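Local coordinates for protein insect group II chitinase (Ostrinia furnacalis, PDB 5Y2A) that catalyses the hydrolysis of chitin as a family 18 glycoside hydrolase, through the second catalytic domain of an insect group II chitinase, at residues H107-L112 and K154-R159; Q250-V255 and A264-G269; K294-H299 and A310-Q315; F323-K328 and T364-V369. All coordinates share one frame; numbering follows the deposited sequence.

Contact 1: residues H107-L112 and K154-R159; sequences HAVDFL and KAFNRR
Arg159 reaches over Val109 to put its NH1 into a salt bridge with Glu113 OE1, one turn further along the helix that carries Val109. On the way the arginine lays its stem against the valine: Arg159 CG lies 4.0 Å from Val109 CG1, and Arg159 NE is 4.1 Å from that same CG1. The bend at chi2 (-78°) brings the chain across the valine at about a right angle, and the guanidinium ends near the Asp110 carboxylate without touching it, where opposite charges would probably attract weakly.

The second methyl of Val109 works on Phe156. With CG1 anti to the backbone N, CG2 stands beside that N and comes within 3.8 Å of Phe156 CE1. Leu112 meets the next atom of the ring, its CD1 packing 3.6 Å from Phe156 CZ. Ala155 only brushes the valine. No hydrogen bond crosses between 107-112 and 154-159; the axes of the two segments come no nearer than 10.8 Å and are inclined by 36°, so Phe156 and Arg159 reach across to Val109 and Leu112.

Beneath this layer, Leu112 and Phe156 both rest on Leu120 of strand 119-123, and Val109 and Phe156 touch Met161 in the loop after helix 141-159. Helices 98-115 and 141-159 flank that strand in sequence and lie side by side outside it, as successive helices do round a TIM barrel.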
loop_
_atom_site.group_PDB
_atom_site.type_symbol
_atom_site.label_atom_id
_atom_site.label_comp_id
_atom_site.label_asym_id
_atom_site.label_seq_id
_atom_site.Cartn_x
_atom_site.Cartn_y
_atom_site.Cartn_z
ATOM N N HIS A 107 15.205 -27.380 6.046
ATOM C CA HIS A 107 13.758 -27.191 6.081
ATOM C C HIS A 107 13.197 -26.914 4.688
ATOM O O HIS A 107 12.112 -27.397 4.342
ATOM C CB HIS A 107 13.407 -26.051 7.039
ATOM C CG HIS A 107 11.956 -25.689 7.034
ATOM N ND1 HIS A 107 11.405 -24.832 6.103
ATOM C CD2 HIS A 107 10.941 -26.064 7.848
ATOM C CE1 HIS A 107 10.113 -24.700 6.343
ATOM N NE2 HIS A 107 9.806 -25.437 7.397
ATOM N N ALA A 108 13.919 -26.135 3.879
ATOM C CA ALA A 108 13.424 -25.786 2.551
ATOM C C ALA A 108 13.201 -27.027 1.696
ATOM O O ALA A 108 12.171 -27.148 1.026
ATOM C CB ALA A 108 14.399 -24.829 1.865
ATOM N N VAL A 109 14.142 -27.973 1.726
ATOM C CA VAL A 109 14.003 -29.187 0.923
ATOM C C VAL A 109 12.718 -29.923 1.286
ATOM O O VAL A 109 11.958 -30.352 0.410
ATOM C CB VAL A 109 15.240 -30.087 1.092
ATOM C CG1 VAL A 109 14.983 -31.460 0.489
ATOM C CG2 VAL A 109 16.454 -29.435 0.446
ATOM N N ASP A 110 12.456 -30.073 2.585
ATOM C CA ASP A 110 11.249 -30.768 3.024
ATOM C C ASP A 110 9.991 -29.983 2.672
ATOM O O ASP A 110 8.986 -30.568 2.250
ATOM C CB ASP A 110 11.319 -31.024 4.528
ATOM C CG ASP A 110 12.420 -31.994 4.897
ATOM O OD1 ASP A 110 12.717 -32.890 4.077
ATOM O OD2 ASP A 110 12.992 -31.853 5.997
ATOM N N PHE A 111 10.025 -28.659 2.845
ATOM C CA PHE A 111 8.868 -27.832 2.503
ATOM C C PHE A 111 8.514 -27.984 1.027
ATOM O O PHE A 111 7.350 -28.200 0.670
ATOM C CB PHE A 111 9.161 -26.368 2.846
ATOM C CG PHE A 111 7.944 -25.476 2.834
ATOM C CD1 PHE A 111 7.500 -24.899 1.653
ATOM C CD2 PHE A 111 7.259 -25.198 4.008
ATOM C CE1 PHE A 111 6.384 -24.071 1.638
ATOM C CE2 PHE A 111 6.143 -24.368 4.002
ATOM C CZ PHE A 111 5.706 -23.803 2.812
ATOM N N LEU A 112 9.518 -27.893 0.157
ATOM C CA LEU A 112 9.274 -27.976 -1.279
ATOM C C LEU A 112 8.721 -29.343 -1.666
ATOM O O LEU A 112 7.736 -29.441 -2.407
ATOM C CB LEU A 112 10.573 -27.677 -2.027
ATOM C CG LEU A 112 11.100 -26.268 -1.761
ATOM C CD1 LEU A 112 12.554 -26.145 -2.195
ATOM C CD2 LEU A 112 10.230 -25.238 -2.464
ATOM N N LYS A 154 24.198 -27.284 -3.426
ATOM C CA LYS A 154 24.666 -28.633 -3.107
ATOM C C LYS A 154 23.526 -29.518 -2.616
ATOM O O LYS A 154 23.397 -30.670 -3.043
ATOM C CB LYS A 154 25.823 -28.605 -2.107
ATOM C CG LYS A 154 27.129 -28.107 -2.723
ATOM C CD LYS A 154 28.341 -28.506 -1.885
ATOM C CE LYS A 154 29.658 -28.071 -2.541
ATOM N NZ LYS A 154 30.016 -28.847 -3.773
ATOM N N ALA A 155 22.687 -29.001 -1.717
ATOM C CA ALA A 155 21.594 -29.825 -1.209
ATOM C C ALA A 155 20.576 -30.131 -2.302
ATOM O O ALA A 155 20.054 -31.251 -2.374
ATOM C CB ALA A 155 20.916 -29.143 -0.021
ATOM N N PHE A 156 20.275 -29.152 -3.160
ATOM C CA PHE A 156 19.284 -29.384 -4.210
ATOM C C PHE A 156 19.772 -30.407 -5.230
ATOM O O PHE A 156 18.963 -31.170 -5.772
ATOM C CB PHE A 156 18.924 -28.069 -4.911
ATOM C CG PHE A 156 17.906 -27.229 -4.173
ATOM C CD1 PHE A 156 17.688 -27.400 -2.815
ATOM C CD2 PHE A 156 17.163 -26.271 -4.847
ATOM C CE1 PHE A 156 16.754 -26.629 -2.143
ATOM C CE2 PHE A 156 16.227 -25.492 -4.181
ATOM C CZ PHE A 156 16.021 -25.675 -2.829
ATOM N N ASN A 157 21.081 -30.438 -5.509
ATOM C CA ASN A 157 21.607 -31.376 -6.502
ATOM C C ASN A 157 21.399 -32.826 -6.083
ATOM O O ASN A 157 21.150 -33.686 -6.933
ATOM C CB ASN A 157 23.097 -31.119 -6.724
ATOM C CG ASN A 157 23.355 -29.947 -7.644
ATOM O OD1 ASN A 157 22.440 -29.436 -8.295
ATOM N ND2 ASN A 157 24.607 -29.504 -7.694
ATOM N N ARG A 158 21.478 -33.116 -4.781
ATOM C CA ARG A 158 21.158 -34.452 -4.281
ATOM C C ARG A 158 19.705 -34.817 -4.531
ATOM O O ARG A 158 19.373 -36.010 -4.571
ATOM C CB ARG A 158 21.440 -34.535 -2.788
ATOM C CG ARG A 158 22.812 -34.052 -2.386
ATOM C CD ARG A 158 23.125 -34.448 -0.958
ATOM N NE ARG A 158 23.819 -33.356 -0.287
ATOM C CZ ARG A 158 25.126 -33.320 -0.055
ATOM N NH1 ARG A 158 25.897 -34.332 -0.425
ATOM N NH2 ARG A 158 25.658 -32.265 0.549
ATOM N N ARG A 159 18.841 -33.823 -4.713
ATOM C CA ARG A 159 17.408 -34.020 -4.856
ATOM C C ARG A 159 16.900 -33.758 -6.262
ATOM O O ARG A 159 15.711 -33.966 -6.517
ATOM C CB ARG A 159 16.655 -33.095 -3.882
ATOM C CG ARG A 159 16.846 -33.416 -2.412
ATOM C CD ARG A 159 15.966 -34.609 -2.129
ATOM N NE ARG A 159 16.086 -35.190 -0.802
ATOM C CZ ARG A 159 15.332 -36.203 -0.386
ATOM N NH1 ARG A 159 14.401 -36.707 -1.189
ATOM N NH2 ARG A 159 15.486 -36.698 0.833
#

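Contact 2: residues Q250-V255 and A264-G269; sequences QSFSVV and APTYAG
Ser253 makes the closest set of contacts with 264-269. Its N donates to Ala268 O at 2.9 Å in a nearly straight bond (173°), and its own O accepts from Tyr267 N at 3.0 Å. The hydroxyl adds a third link, Ser253 OG to Gly269 O at 2.8 Å, from above the carbonyl plane. Ser253 CB meanwhile sits over one face of the Tyr267 ring in a CH-pi contact, 3.8 Å from the ring centroid and offset toward the rim. One residue on, Val254 O lies at the edge of that ring, in its plane. Further out, Val255 N donates to Pro265 O at 2.9 Å, and Thr266 CG2 packs 3.6 Å from Phe252 CB.

These bonds join the two arms of a beta hairpin, strands 241-254 and 266-269, with Val254 and Thr266 an antiparallel non-hydrogen-bonded pair. The second arm turns a corner at Tyr267 and Ala268. Family and topology suggest that the hairpin belongs to the insertion domain found in many family 18 chitinases.

The tyrosine ring stands over the serine because CG lies between its backbone N and carbonyl carbon (chi1 65°). Water 1 donates to both Ser253 OG and Tyr267 OH. Behind it, Asp314 OD2 bonds to the tyrosine hydroxyl and Gln315 NE2 to Ser253 OG, while Gly88 of the second subunit packs on Tyr267.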
loop_
_atom_site.group_PDB
_atom_site.type_symbol
_atom_site.label_atom_id
_atom_site.label_comp_id
_atom_site.label_asym_id
_atom_site.label_seq_id
_atom_site.Cartn_x
_atom_site.Cartn_y
_atom_site.Cartn_z
ATOM N N GLN A 250 3.378 1.499 -14.980
ATOM C CA GLN A 250 3.515 2.443 -13.881
ATOM C C GLN A 250 2.742 3.702 -14.238
ATOM O O GLN A 250 2.966 4.287 -15.302
ATOM C CB GLN A 250 4.987 2.777 -13.626
ATOM C CG GLN A 250 5.793 1.630 -13.036
ATOM C CD GLN A 250 5.541 1.450 -11.553
ATOM O OE1 GLN A 250 4.895 2.283 -10.912
ATOM N NE2 GLN A 250 6.040 0.351 -10.997
ATOM N N SER A 251 1.826 4.110 -13.362
ATOM C CA SER A 251 0.929 5.217 -13.640
ATOM C C SER A 251 1.280 6.427 -12.787
ATOM O O SER A 251 1.840 6.304 -11.689
ATOM C CB SER A 251 -0.530 4.829 -13.394
ATOM O OG SER A 251 -0.779 4.747 -12.006
ATOM N N PHE A 252 0.931 7.598 -13.315
ATOM C CA PHE A 252 1.271 8.879 -12.721
ATOM C C PHE A 252 0.097 9.834 -12.857
ATOM O O PHE A 252 -0.700 9.737 -13.795
ATOM C CB PHE A 252 2.473 9.559 -13.403
ATOM C CG PHE A 252 3.721 8.717 -13.496
ATOM C CD1 PHE A 252 3.812 7.664 -14.396
ATOM C CD2 PHE A 252 4.838 9.043 -12.743
ATOM C CE1 PHE A 252 4.974 6.923 -14.504
ATOM C CE2 PHE A 252 6.005 8.306 -12.850
ATOM C CZ PHE A 252 6.073 7.247 -13.727
ATOM N N SER A 253 0.018 10.781 -11.927
ATOM C CA SER A 253 -0.824 11.966 -12.074
ATOM C C SER A 253 0.094 13.165 -12.310
ATOM O O SER A 253 0.969 13.441 -11.484
ATOM C CB SER A 253 -1.702 12.170 -10.839
ATOM O OG SER A 253 -2.580 11.061 -10.649
ATOM N N VAL A 254 -0.104 13.872 -13.440
ATOM C CA VAL A 254 0.839 14.886 -13.914
ATOM C C VAL A 254 0.427 16.267 -13.412
ATOM O O VAL A 254 -0.759 16.620 -13.415
ATOM C CB VAL A 254 0.934 14.864 -15.453
ATOM C CG1 VAL A 254 1.963 15.905 -15.956
ATOM C CG2 VAL A 254 1.320 13.463 -15.955
ATOM N N VAL A 255 1.419 17.062 -12.998
ATOM C CA VAL A 255 1.160 18.428 -12.551
ATOM C C VAL A 255 0.448 19.212 -13.651
ATOM O O VAL A 255 0.785 19.105 -14.837
ATOM C CB VAL A 255 2.479 19.099 -12.131
ATOM C CG1 VAL A 255 2.296 20.598 -11.946
ATOM C CG2 VAL A 255 3.022 18.458 -10.859
ATOM N N ALA A 264 7.785 14.856 -17.488
ATOM C CA ALA A 264 6.864 15.862 -16.963
ATOM C C ALA A 264 6.690 15.669 -15.461
ATOM O O ALA A 264 6.505 14.532 -15.011
ATOM C CB ALA A 264 5.509 15.763 -17.657
ATOM N N PRO A 265 6.738 16.735 -14.664
ATOM C CA PRO A 265 6.600 16.579 -13.210
ATOM C C PRO A 265 5.249 15.998 -12.815
ATOM O O PRO A 265 4.215 16.303 -13.413
ATOM C CB PRO A 265 6.764 18.014 -12.684
ATOM C CG PRO A 265 7.562 18.696 -13.736
ATOM C CD PRO A 265 7.081 18.119 -15.033
ATOM N N THR A 266 5.269 15.159 -11.785
ATOM C CA THR A 266 4.076 14.485 -11.303
ATOM C C THR A 266 3.915 14.741 -9.814
ATOM O O THR A 266 4.874 15.064 -9.110
ATOM C CB THR A 266 4.136 12.975 -11.573
ATOM O OG1 THR A 266 5.296 12.429 -10.942
ATOM C CG2 THR A 266 4.212 12.716 -13.074
ATOM N N TYR A 267 2.679 14.589 -9.337
ATOM C CA TYR A 267 2.361 14.822 -7.939
ATOM C C TYR A 267 1.826 13.596 -7.207
ATOM O O TYR A 267 1.682 13.649 -5.980
ATOM C CB TYR A 267 1.344 15.970 -7.813
ATOM C CG TYR A 267 -0.011 15.669 -8.419
ATOM C CD1 TYR A 267 -1.005 15.049 -7.674
ATOM C CD2 TYR A 267 -0.298 16.009 -9.734
ATOM C CE1 TYR A 267 -2.237 14.768 -8.216
ATOM C CE2 TYR A 267 -1.543 15.738 -10.289
ATOM C CZ TYR A 267 -2.507 15.119 -9.523
ATOM O OH TYR A 267 -3.748 14.836 -10.065
ATOM N N ALA A 268 1.532 12.505 -7.911
ATOM C CA ALA A 268 1.002 11.303 -7.278
ATOM C C ALA A 268 1.094 10.157 -8.276
ATOM O O ALA A 268 1.387 10.359 -9.454
ATOM C CB ALA A 268 -0.447 11.502 -6.826
ATOM N N GLY A 269 0.854 8.949 -7.788
ATOM C CA GLY A 269 0.571 7.857 -8.691
ATOM C C GLY A 269 -0.747 8.096 -9.406
ATOM O O GLY A 269 -1.549 8.955 -9.036
HETATM O O HOH W 1 -4.759 11.995 -9.072
#

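Contact 3: residues K294-H299 and A310-Q315; sequences KGWKVH and ATHDDQ
The beta hairpin of strands 297-299 and 309-312 is zipped by an antiparallel hydrogen-bonded pair, Lys297 with Thr311: Lys297 N donates to Thr311 O at 2.8 Å, and Thr311 N returns a bond to Lys297 O at 2.9 Å. The end of His299 comes back to Thr311, where NE2 and OG1 share a hydrogen bond of 2.7 Å, the hydroxyl lying in the plane of the imidazole at its edge. Thr311 presents OG1 there because chi1 (61°) places it between backbone N and carbonyl carbon.

Trp296 carries most of the packing. His312 CB lies over one face of its indole, and the imidazole, tilted only 12° from the five-membered ring, is slid aside with little overlap. Gln315 CB closes on the far end, 3.4 Å from Trp296 CH2. Water 2 donates to Gly295 O at 2.7 Å and hydrogen-bonds His312 ND1, entering the imidazole plane at its edge.

The second subunit meets the turn that follows, its Glu45 bonding His312 NE2 and its Lys44 forming a salt bridge with Asp314 OD1. This type II' turn, His312 to Gln315, links strand 309-312 to 315-318 as a second, two-residue beta hairpin sharing strand 309-312 with the first.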
loop_
_atom_site.group_PDB
_atom_site.type_symbol
_atom_site.label_atom_id
_atom_site.label_comp_id
_atom_site.label_asym_id
_atom_site.label_seq_id
_atom_site.Cartn_x
_atom_site.Cartn_y
_atom_site.Cartn_z
ATOM N N LYS A 294 -12.053 4.096 -23.003
ATOM C CA LYS A 294 -12.021 5.411 -22.380
ATOM C C LYS A 294 -11.281 6.448 -23.209
ATOM O O LYS A 294 -11.125 7.583 -22.751
ATOM C CB LYS A 294 -11.393 5.329 -20.983
ATOM C CG LYS A 294 -12.012 4.280 -20.063
ATOM C CD LYS A 294 -13.438 4.657 -19.688
ATOM C CE LYS A 294 -14.153 3.518 -18.983
ATOM N NZ LYS A 294 -15.302 4.005 -18.166
ATOM N N GLY A 295 -10.812 6.089 -24.403
ATOM C CA GLY A 295 -10.223 7.073 -25.288
ATOM C C GLY A 295 -8.854 7.581 -24.902
ATOM O O GLY A 295 -8.469 8.667 -25.343
ATOM N N TRP A 296 -8.104 6.844 -24.085
ATOM C CA TRP A 296 -6.753 7.277 -23.761
ATOM C C TRP A 296 -5.875 7.254 -25.005
ATOM O O TRP A 296 -6.002 6.381 -25.867
ATOM C CB TRP A 296 -6.133 6.386 -22.678
ATOM C CG TRP A 296 -6.719 6.577 -21.317
ATOM C CD1 TRP A 296 -8.030 6.792 -21.010
ATOM C CD2 TRP A 296 -6.013 6.547 -20.069
ATOM N NE1 TRP A 296 -8.184 6.909 -19.648
ATOM C CE2 TRP A 296 -6.963 6.754 -19.047
ATOM C CE3 TRP A 296 -4.672 6.359 -19.718
ATOM C CZ2 TRP A 296 -6.617 6.788 -17.694
ATOM C CZ3 TRP A 296 -4.325 6.393 -18.369
ATOM C CH2 TRP A 296 -5.301 6.604 -17.375
ATOM N N LYS A 297 -4.948 8.205 -25.074
ATOM C CA LYS A 297 -4.102 8.385 -26.246
ATOM C C LYS A 297 -2.787 7.646 -26.054
ATOM O O LYS A 297 -2.148 7.768 -25.007
ATOM C CB LYS A 297 -3.829 9.868 -26.499
ATOM C CG LYS A 297 -5.078 10.696 -26.725
ATOM C CD LYS A 297 -5.919 10.110 -27.842
ATOM C CE LYS A 297 -7.017 11.068 -28.269
ATOM N NZ LYS A 297 -8.289 10.805 -27.546
ATOM N N VAL A 298 -2.371 6.907 -27.079
ATOM C CA VAL A 298 -1.144 6.122 -27.043
ATOM C C VAL A 298 -0.023 6.937 -27.669
ATOM O O VAL A 298 -0.170 7.461 -28.780
ATOM C CB VAL A 298 -1.325 4.781 -27.774
ATOM C CG1 VAL A 298 -0.021 3.995 -27.774
ATOM C CG2 VAL A 298 -2.438 3.981 -27.119
ATOM N N HIS A 299 1.096 7.042 -26.963
ATOM C CA HIS A 299 2.270 7.759 -27.438
ATOM C C HIS A 299 3.410 6.773 -27.628
ATOM O O HIS A 299 3.748 6.026 -26.704
ATOM C CB HIS A 299 2.689 8.857 -26.461
ATOM C CG HIS A 299 1.572 9.770 -26.064
ATOM N ND1 HIS A 299 1.473 11.066 -26.524
ATOM C CD2 HIS A 299 0.507 9.578 -25.250
ATOM C CE1 HIS A 299 0.393 11.630 -26.015
ATOM N NE2 HIS A 299 -0.212 10.749 -25.240
ATOM N N ALA A 310 0.342 5.874 -22.329
ATOM C CA ALA A 310 -1.011 6.284 -22.637
ATOM C C ALA A 310 -1.425 7.405 -21.697
ATOM O O ALA A 310 -1.019 7.430 -20.529
ATOM C CB ALA A 310 -1.992 5.106 -22.544
ATOM N N THR A 311 -2.241 8.329 -22.200
ATOM C CA THR A 311 -2.580 9.523 -21.447
ATOM C C THR A 311 -4.066 9.852 -21.569
ATOM O O THR A 311 -4.716 9.533 -22.564
ATOM C CB THR A 311 -1.785 10.751 -21.910
ATOM O OG1 THR A 311 -2.086 11.010 -23.286
ATOM C CG2 THR A 311 -0.278 10.537 -21.719
ATOM N N HIS A 312 -4.576 10.509 -20.525
ATOM C CA HIS A 312 -5.922 11.047 -20.459
ATOM C C HIS A 312 -5.964 12.023 -19.299
ATOM O O HIS A 312 -5.601 11.663 -18.178
ATOM C CB HIS A 312 -6.964 9.937 -20.259
ATOM C CG HIS A 312 -8.375 10.427 -20.223
ATOM N ND1 HIS A 312 -9.101 10.715 -21.360
ATOM C CD2 HIS A 312 -9.193 10.688 -19.174
ATOM C CE1 HIS A 312 -10.311 11.124 -21.016
ATOM N NE2 HIS A 312 -10.392 11.120 -19.695
ATOM N N ASP A 313 -6.432 13.250 -19.567
ATOM C CA ASP A 313 -6.411 14.347 -18.588
ATOM C C ASP A 313 -4.990 14.404 -18.017
ATOM O O ASP A 313 -4.030 14.405 -18.801
ATOM C CB ASP A 313 -7.517 14.154 -17.571
ATOM C CG ASP A 313 -7.671 15.346 -16.654
ATOM O OD1 ASP A 313 -8.243 16.371 -17.077
ATOM O OD2 ASP A 313 -7.152 15.284 -15.521
ATOM N N ASP A 314 -4.806 14.398 -16.688
ATOM C CA ASP A 314 -3.487 14.399 -16.098
ATOM C C ASP A 314 -2.976 12.991 -15.766
ATOM O O ASP A 314 -1.985 12.855 -15.034
ATOM C CB ASP A 314 -3.444 15.304 -14.844
ATOM C CG ASP A 314 -4.263 14.760 -13.678
ATOM O OD1 ASP A 314 -4.948 13.725 -13.799
ATOM O OD2 ASP A 314 -4.226 15.395 -12.604
ATOM N N GLN A 315 -3.608 11.964 -16.328
ATOM C CA GLN A 315 -3.191 10.581 -16.082
ATOM C C GLN A 315 -2.210 10.139 -17.162
ATOM O O GLN A 315 -2.325 10.540 -18.326
ATOM C CB GLN A 315 -4.396 9.645 -16.062
ATOM C CG GLN A 315 -5.410 9.936 -14.960
ATOM C CD GLN A 315 -4.788 9.842 -13.582
ATOM O OE1 GLN A 315 -4.506 8.747 -13.089
ATOM N NE2 GLN A 315 -4.546 10.990 -12.960
HETATM O O HOH W 2 -8.081 10.879 -23.807
#

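Contact 4: residues F323-K328 and T364-V369; sequences FMARHK and TTINHV
Helix segments 323-328 and 364-369 run in roughly the same direction, 31° apart with axes 8.5 Å from each other at their closest, and the nearest CA atoms are those of Arg326 and Thr365. Such a close approach is met by short branches. Thr365 points its methyl across the gap, CG2 lying 3.5 Å from Arg326 CB and 3.6 Å from Arg326 N. That methyl faces the partner helix because chi1 of -65° sets OG1 beside the backbone N and leaves CG2 anti to it; OG1, turned aside, bonds both Asp322 OD1 and Pro361 O. The buried hydroxyl is thus satisfied while its sister methyl does the packing.

One turn later Val369 uses CG2, 3.8 Å from Arg326 CG, and the two side chains cross at about a right angle. Of the arginine side chain it is the aliphatic stem, CB and CG, that meets 364-369; the guanidinium swings away at a bend in chi3, with NH2 in the plane of the Phe323 ring, at its edge. Next to Thr365, Ile366 CG1 approaches Ala325, 4.1 Å from its O and 4.4 Å from its CB. Ile366 also reaches inward to Val245 and Phe247 of strand 241-254.

No hydrogen bond joins the two segments. Apolar packing of neighbouring helices of like direction, with an inner side chain resting on a strand, is characteristic of the helical layer round a TIM barrel.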
loop_
_atom_site.group_PDB
_atom_site.type_symbol
_atom_site.label_atom_id
_atom_site.label_comp_id
_atom_site.label_asym_id
_atom_site.label_seq_id
_atom_site.Cartn_x
_atom_site.Cartn_y
_atom_site.Cartn_z
ATOM N N PHE A 323 4.323 -5.172 -29.259
ATOM C CA PHE A 323 5.512 -4.927 -30.067
ATOM C C PHE A 323 6.770 -4.890 -29.212
ATOM O O PHE A 323 7.815 -5.402 -29.622
ATOM C CB PHE A 323 5.355 -3.627 -30.854
ATOM C CG PHE A 323 4.369 -3.726 -31.974
ATOM C CD1 PHE A 323 4.735 -4.286 -33.188
ATOM C CD2 PHE A 323 3.065 -3.290 -31.805
ATOM C CE1 PHE A 323 3.821 -4.392 -34.220
ATOM C CE2 PHE A 323 2.147 -3.393 -32.833
ATOM C CZ PHE A 323 2.529 -3.945 -34.046
ATOM N N MET A 324 6.703 -4.280 -28.028
ATOM C CA MET A 324 7.900 -4.257 -27.197
ATOM C C MET A 324 8.145 -5.604 -26.530
ATOM O O MET A 324 9.307 -6.000 -26.364
ATOM C CB MET A 324 7.824 -3.145 -26.148
ATOM C CG MET A 324 9.119 -3.008 -25.337
ATOM S SD MET A 324 10.594 -2.807 -26.374
ATOM C CE MET A 324 10.610 -1.024 -26.615
ATOM N N ALA A 325 7.081 -6.322 -26.155
ATOM C CA ALA A 325 7.252 -7.689 -25.669
ATOM C C ALA A 325 7.914 -8.561 -26.730
ATOM O O ALA A 325 8.822 -9.343 -26.422
ATOM C CB ALA A 325 5.903 -8.279 -25.248
ATOM N N ARG A 326 7.493 -8.420 -27.990
ATOM C CA ARG A 326 8.144 -9.154 -29.072
ATOM C C ARG A 326 9.609 -8.761 -29.191
ATOM O O ARG A 326 10.492 -9.625 -29.265
ATOM C CB ARG A 326 7.429 -8.891 -30.398
ATOM C CG ARG A 326 7.974 -9.721 -31.563
ATOM C CD ARG A 326 7.293 -9.351 -32.879
ATOM N NE ARG A 326 7.680 -8.015 -33.329
ATOM C CZ ARG A 326 7.159 -7.394 -34.385
ATOM N NH1 ARG A 326 6.220 -7.985 -35.113
ATOM N NH2 ARG A 326 7.580 -6.182 -34.717
ATOM N N HIS A 327 9.890 -7.454 -29.198
ATOM C CA HIS A 327 11.270 -7.013 -29.360
ATOM C C HIS A 327 12.160 -7.553 -28.251
ATOM O O HIS A 327 13.290 -7.984 -28.506
ATOM C CB HIS A 327 11.361 -5.489 -29.382
ATOM C CG HIS A 327 12.764 -4.991 -29.536
ATOM N ND1 HIS A 327 13.420 -4.991 -30.748
ATOM C CD2 HIS A 327 13.657 -4.533 -28.626
ATOM C CE1 HIS A 327 14.646 -4.525 -30.584
ATOM N NE2 HIS A 327 14.817 -4.245 -29.306
ATOM N N LYS A 328 11.680 -7.518 -27.006
ATOM C CA LYS A 328 12.520 -7.970 -25.906
ATOM C C LYS A 328 12.785 -9.465 -25.990
ATOM O O LYS A 328 13.890 -9.920 -25.660
ATOM C CB LYS A 328 11.879 -7.574 -24.577
ATOM C CG LYS A 328 11.973 -6.071 -24.342
ATOM C CD LYS A 328 11.295 -5.631 -23.049
ATOM C CE LYS A 328 11.556 -4.139 -22.800
ATOM N NZ LYS A 328 10.898 -3.651 -21.548
ATOM N N THR A 364 1.706 -14.885 -25.097
ATOM C CA THR A 364 1.707 -15.599 -26.372
ATOM C C THR A 364 2.772 -15.045 -27.312
ATOM O O THR A 364 3.464 -15.807 -28.001
ATOM C CB THR A 364 0.320 -15.510 -27.009
ATOM O OG1 THR A 364 -0.629 -16.142 -26.143
ATOM C CG2 THR A 364 0.297 -16.192 -28.368
ATOM N N THR A 365 2.921 -13.718 -27.347
ATOM C CA THR A 365 3.952 -13.095 -28.172
ATOM C C THR A 365 5.350 -13.570 -27.783
ATOM O O THR A 365 6.179 -13.863 -28.656
ATOM C CB THR A 365 3.843 -11.571 -28.062
ATOM O OG1 THR A 365 2.595 -11.141 -28.627
ATOM C CG2 THR A 365 4.991 -10.897 -28.784
ATOM N N ILE A 366 5.632 -13.661 -26.478
ATOM C CA ILE A 366 6.943 -14.130 -26.026
ATOM C C ILE A 366 7.163 -15.594 -26.416
ATOM O O ILE A 366 8.261 -15.978 -26.846
ATOM C CB ILE A 366 7.087 -13.902 -24.506
ATOM C CG1 ILE A 366 7.148 -12.394 -24.212
ATOM C CG2 ILE A 366 8.318 -14.618 -23.963
ATOM C CD1 ILE A 366 7.087 -12.024 -22.732
ATOM N N ASN A 367 6.131 -16.432 -26.279
ATOM C CA ASN A 367 6.254 -17.842 -26.658
ATOM C C ASN A 367 6.461 -18.008 -28.159
ATOM O O ASN A 367 7.167 -18.923 -28.600
ATOM C CB ASN A 367 5.016 -18.611 -26.220
ATOM C CG ASN A 367 5.104 -19.048 -24.788
ATOM O OD1 ASN A 367 5.555 -20.150 -24.490
ATOM N ND2 ASN A 367 4.691 -18.172 -23.885
ATOM N N HIS A 368 5.820 -17.152 -28.947
ATOM C CA HIS A 368 6.009 -17.151 -30.394
ATOM C C HIS A 368 7.481 -16.975 -30.757
ATOM O O HIS A 368 8.038 -17.749 -31.546
ATOM C CB HIS A 368 5.142 -16.040 -30.992
ATOM C CG HIS A 368 5.400 -15.765 -32.439
ATOM N ND1 HIS A 368 5.221 -16.712 -33.423
ATOM C CD2 HIS A 368 5.799 -14.635 -33.069
ATOM C CE1 HIS A 368 5.515 -16.181 -34.597
ATOM N NE2 HIS A 368 5.866 -14.922 -34.409
ATOM N N VAL A 369 8.138 -15.984 -30.152
ATOM C CA VAL A 369 9.528 -15.682 -30.485
ATOM C C VAL A 369 10.464 -16.769 -29.967
ATOM O O VAL A 369 11.369 -17.227 -30.678
ATOM C CB VAL A 369 9.923 -14.303 -29.924
ATOM C CG1 VAL A 369 11.416 -14.072 -30.107
ATOM C CG2 VAL A 369 9.106 -13.202 -30.588
#

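Overall arrangement
Following the chain from the N terminus, the four contacts come in series, each closing before the next opens, so none nests in or crosses another. Contact 1 closes a 41-residue excursion through strand 119-123 and ties two helices on one side of the molecule. Contacts 2 and 3 close short hairpin loops on the opposite side, their centres about 45 Å and 49 Å from that of contact 1, but 13 Å from each other. They touch directly: Val254 N meets Asp314 O in a probable hydrogen bond, and both reach the second subunit. Contact 4 then closes a 35-residue loop through strand 339-343, its nearest atoms about 9 Å from contact 3, joining the last two helices.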